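Local coordinates for MTH396 protein (Methanothermobacter thermautotrophicus, PDB 1NXH) that is of unknown function but forms an all-helical homodimer joined by interchain disulfides, and belongs to the EhaM (DUF1959) family, at residues D45-M49 / S50-A54; E85-S88 / V89-E93. All coordinates share one frame; numbering follows the deposited sequence.

Interaction 1: D45-M49 / S50-A54; sequences DKLDM and SSLEA
Asp48 accepts with both its side chain and its carbonyl from the first turn of helix 49-60. Its carboxylate oxygen OD2 takes the N-H of Ser51 at 3.2 Å from OD2 to N, the donor standing 56° out of the carboxylate plane. With chi1 at 61°, CG sits between the backbone N and the carbonyl carbon, which folds the acid back toward Ser51 N. Ser51 N is thereby satisfied by a side chain, which makes Asp48 the N-cap. Regular i to i+4 bonding starts at the same residue, since Leu52 N donates to Asp48 O over 3.1 Å, in the carbonyl plane, and Glu53 N donates to Met49 O at 3.1 Å, an almost straight bond. The helix end would probably favour the negative charge of Asp48. Beside the cap, Leu47 CD1 meets Leu52 CD2 at 4.2 Å, an apolar contact from the loop to the helix. The selenomethionine Met49 runs alongside Glu53, whose end is loosely placed, and also rests on Met10 and Lys11 of helix 5-15. In the second subunit, Met84 packs on Leu47, while the carbonyls of Ser126 and Ile123 accept from Lys46 NZ.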
loop_
_atom_site.group_PDB
_atom_site.type_symbol
_atom_site.label_atom_id
_atom_site.label_comp_id
_atom_site.label_asym_id
_atom_site.label_seq_id
_atom_site.Cartn_x
_atom_site.Cartn_y
_atom_site.Cartn_z
ATOM N N ASP A 45 18.153 14.806 11.064
ATOM C CA ASP A 45 17.451 15.331 12.215
ATOM C C ASP A 45 16.833 14.279 13.120
ATOM O O ASP A 45 16.862 14.425 14.338
ATOM C CB ASP A 45 16.366 16.306 11.757
ATOM C CG ASP A 45 15.537 16.829 12.912
ATOM O OD1 ASP A 45 14.602 16.126 13.344
ATOM O OD2 ASP A 45 15.830 17.938 13.402
ATOM N N LYS A 46 16.282 13.216 12.544
ATOM C CA LYS A 46 15.639 12.196 13.365
ATOM C C LYS A 46 16.559 11.107 13.876
ATOM O O LYS A 46 16.818 11.028 15.070
ATOM C CB LYS A 46 14.475 11.543 12.611
ATOM C CG LYS A 46 13.352 12.501 12.139
ATOM C CD LYS A 46 12.354 12.943 13.240
ATOM C CE LYS A 46 11.236 13.825 12.641
ATOM N NZ LYS A 46 10.279 14.368 13.639
ATOM N N LEU A 47 17.052 10.268 12.976
ATOM C CA LEU A 47 17.923 9.152 13.355
ATOM C C LEU A 47 19.272 9.536 13.984
ATOM O O LEU A 47 19.949 10.458 13.519
ATOM C CB LEU A 47 18.170 8.263 12.134
ATOM C CG LEU A 47 16.909 7.720 11.451
ATOM C CD1 LEU A 47 17.276 7.097 10.112
ATOM C CD2 LEU A 47 16.227 6.708 12.351
ATOM N N ASP A 48 19.663 8.820 15.039
ATOM C CA ASP A 48 20.935 9.080 15.711
ATOM C C ASP A 48 22.027 8.280 15.025
ATOM O O ASP A 48 21.763 7.510 14.106
ATOM C CB ASP A 48 20.877 8.640 17.163
ATOM C CG ASP A 48 20.624 7.159 17.291
ATOM O OD1 ASP A 48 19.481 6.751 17.009
ATOM O OD2 ASP A 48 21.556 6.405 17.647
HETATM N N MSE A 49 23.250 8.444 15.508
HETATM C CA MSE A 49 24.412 7.749 14.951
HETATM C C MSE A 49 24.327 6.219 14.972
HETATM O O MSE A 49 24.498 5.575 13.944
HETATM C CB MSE A 49 25.675 8.205 15.685
HETATM C CG MSE A 49 26.546 9.139 14.874
HETATM SE SE MSE A 49 27.333 8.189 13.406
HETATM C CE MSE A 49 29.126 8.000 14.109
ATOM N N SER A 50 24.077 5.644 16.145
ATOM C CA SER A 50 23.979 4.194 16.267
ATOM C C SER A 50 22.971 3.674 15.260
ATOM O O SER A 50 23.209 2.680 14.576
ATOM C CB SER A 50 23.540 3.804 17.680
ATOM O OG SER A 50 24.505 4.197 18.642
ATOM N N SER A 51 21.840 4.361 15.174
ATOM C CA SER A 51 20.794 3.978 14.242
ATOM C C SER A 51 21.344 3.884 12.833
ATOM O O SER A 51 21.247 2.843 12.188
ATOM C CB SER A 51 19.675 5.005 14.276
ATOM O OG SER A 51 19.129 5.068 15.573
ATOM N N LEU A 52 21.927 4.978 12.364
ATOM C CA LEU A 52 22.489 5.037 11.026
ATOM C C LEU A 52 23.456 3.920 10.672
ATOM O O LEU A 52 23.362 3.353 9.588
ATOM C CB LEU A 52 23.152 6.385 10.818
ATOM C CG LEU A 52 22.088 7.439 10.562
ATOM C CD1 LEU A 52 22.706 8.803 10.554
ATOM C CD2 LEU A 52 21.422 7.149 9.235
ATOM N N GLU A 53 24.397 3.618 11.561
ATOM C CA GLU A 53 25.341 2.534 11.309
ATOM C C GLU A 53 24.690 1.264 11.844
ATOM O O GLU A 53 25.227 0.591 12.731
ATOM C CB GLU A 53 26.674 2.782 12.024
ATOM C CG GLU A 53 27.483 3.929 11.439
ATOM C CD GLU A 53 28.959 3.868 11.801
ATOM O OE1 GLU A 53 29.633 2.897 11.397
ATOM O OE2 GLU A 53 29.447 4.792 12.486
ATOM N N ALA A 54 23.516 0.956 11.298
ATOM C CA ALA A 54 22.731 -0.211 11.703
ATOM C C ALA A 54 21.549 -0.407 10.747
ATOM O O ALA A 54 21.090 -1.531 10.526
ATOM C CB ALA A 54 22.213 -0.021 13.139
#

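Interaction 2: E85-S88 / V89-E93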
loop_
_atom_site.group_PDB
_atom_site.type_symbol
_atom_site.label_atom_id
_atom_site.label_comp_id
_atom_site.label_asym_id
_atom_site.label_seq_id
_atom_site.Cartn_x
_atom_site.Cartn_y
_atom_site.Cartn_z
ATOM N N GLU A 85 -12.651 -13.021 -1.023
ATOM C CA GLU A 85 -12.154 -14.379 -1.210
ATOM C C GLU A 85 -12.312 -14.845 -2.659
ATOM O O GLU A 85 -12.450 -16.029 -2.932
ATOM C CB GLU A 85 -12.879 -15.348 -0.276
ATOM C CG GLU A 85 -12.769 -14.999 1.182
ATOM C CD GLU A 85 -13.358 -16.084 2.057
ATOM O OE1 GLU A 85 -12.905 -17.242 1.940
ATOM O OE2 GLU A 85 -14.276 -15.792 2.855
ATOM N N ILE A 86 -12.294 -13.891 -3.578
ATOM C CA ILE A 86 -12.394 -14.160 -5.004
ATOM C C ILE A 86 -11.111 -14.870 -5.452
ATOM O O ILE A 86 -11.089 -15.574 -6.470
ATOM C CB ILE A 86 -12.504 -12.849 -5.779
ATOM C CG1 ILE A 86 -13.816 -12.157 -5.443
ATOM C CG2 ILE A 86 -12.363 -13.098 -7.264
ATOM C CD1 ILE A 86 -13.917 -10.772 -6.046
ATOM N N ILE A 87 -10.038 -14.662 -4.693
ATOM C CA ILE A 87 -8.745 -15.279 -4.997
ATOM C C ILE A 87 -8.129 -16.081 -3.842
ATOM O O ILE A 87 -8.017 -15.608 -2.712
ATOM C CB ILE A 87 -7.755 -14.223 -5.487
ATOM C CG1 ILE A 87 -8.168 -13.815 -6.901
ATOM C CG2 ILE A 87 -6.332 -14.761 -5.418
ATOM C CD1 ILE A 87 -7.262 -12.836 -7.548
ATOM N N SER A 88 -7.731 -17.306 -4.145
ATOM C CA SER A 88 -7.162 -18.167 -3.134
ATOM C C SER A 88 -5.920 -17.545 -2.562
ATOM O O SER A 88 -5.197 -16.824 -3.258
ATOM C CB SER A 88 -6.795 -19.518 -3.726
ATOM O OG SER A 88 -5.728 -19.372 -4.640
ATOM N N VAL A 89 -5.679 -17.834 -1.288
ATOM C CA VAL A 89 -4.493 -17.323 -0.613
ATOM C C VAL A 89 -3.273 -17.856 -1.346
ATOM O O VAL A 89 -2.300 -17.140 -1.583
ATOM C CB VAL A 89 -4.408 -17.796 0.861
ATOM C CG1 VAL A 89 -3.025 -17.507 1.403
ATOM C CG2 VAL A 89 -5.455 -17.079 1.725
ATOM N N ASP A 90 -3.349 -19.133 -1.700
ATOM C CA ASP A 90 -2.271 -19.795 -2.407
ATOM C C ASP A 90 -1.937 -18.981 -3.642
ATOM O O ASP A 90 -0.781 -18.612 -3.851
ATOM C CB ASP A 90 -2.696 -21.215 -2.765
ATOM C CG ASP A 90 -3.095 -22.021 -1.531
ATOM O OD1 ASP A 90 -3.335 -23.239 -1.654
ATOM O OD2 ASP A 90 -3.177 -21.435 -0.429
ATOM N N ASP A 91 -2.955 -18.683 -4.444
ATOM C CA ASP A 91 -2.756 -17.878 -5.646
ATOM C C ASP A 91 -2.079 -16.562 -5.257
ATOM O O ASP A 91 -1.010 -16.205 -5.781
ATOM C CB ASP A 91 -4.098 -17.554 -6.319
ATOM C CG ASP A 91 -4.659 -18.712 -7.122
ATOM O OD1 ASP A 91 -5.839 -18.619 -7.528
ATOM O OD2 ASP A 91 -3.929 -19.703 -7.353
ATOM N N ALA A 92 -2.712 -15.857 -4.321
ATOM C CA ALA A 92 -2.230 -14.564 -3.862
ATOM C C ALA A 92 -0.763 -14.546 -3.484
ATOM O O ALA A 92 0.012 -13.728 -3.986
ATOM C CB ALA A 92 -3.073 -14.089 -2.685
ATOM N N GLU A 93 -0.383 -15.457 -2.597
ATOM C CA GLU A 93 0.990 -15.514 -2.127
ATOM C C GLU A 93 1.939 -15.740 -3.291
ATOM O O GLU A 93 2.935 -15.022 -3.450
ATOM C CB GLU A 93 1.146 -16.621 -1.092
ATOM C CG GLU A 93 2.123 -16.268 0.021
ATOM C CD GLU A 93 1.594 -15.168 0.936
ATOM O OE1 GLU A 93 0.464 -15.316 1.451
ATOM O OE2 GLU A 93 2.308 -14.163 1.148
#
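Ser88 and Asp91 meet where the loop 85-88 turns into helix 89-104, and two hydrogen bonds define the junction. Ala92 N donates to Ser88 O at 2.9 Å with an N-H...O angle of 175°, the first i to i+4 bond of the helix. Asp91 N donates to Ser88 OG, also at 2.9 Å, although the hydroxyl is modelled too near the Asp91 carboxylate for its exact place to be trusted. The serine torsion is consistent with the second bond: chi1 of 67° tucks OG in against its own main chain, turned over the start of the helix.

The apolar contacts come from Ile87. Its CG2 branch lies anti to the backbone N and reaches Asp91 CB at 3.7 Å, the two side chains crossing at about a right angle; the same methyl is 4.3 Å from Ala92 CB. Ile87 also packs on Leu120 and Leu124 of helix 109-124 and on Val81 of helix 77-83, a helix that Ala92 touches too.

Charged groups lie at the two ends of the stretch. Glu93 OE2 forms a salt bridge with Arg68, and Glu85 OE2 forms one with Arg58 of the second subunit. A glycine in place of Asp91 would probably open a gap beside Ile87 CG2, where the aspartate CB now packs, and leave that methyl less firmly held.

Ser88 followed by a helix, with its hydroxyl accepting from Asp91 N three residues on, is a classic serine N-cap.

Overall arrangement
Following the chain from the N terminus, interaction 1 comes first, closing the short link between helix 36-46 and helix 49-60. Helices 63-74 and 77-83 follow before interaction 2 closes the loop between helix 77-83 and helix 89-104. The two are in series, neither nested nor crossed, and both mark the N-terminal start of a helix. They lie on opposite sides of the chain's centre, with centres 39 Å apart and nearest atoms about 25 Å apart. Interaction 1 adjoins helix 5-15, whereas interaction 2 is joined to helices 77-83 and 109-124. Each also touches the second subunit, through the residues just ahead of the helix start.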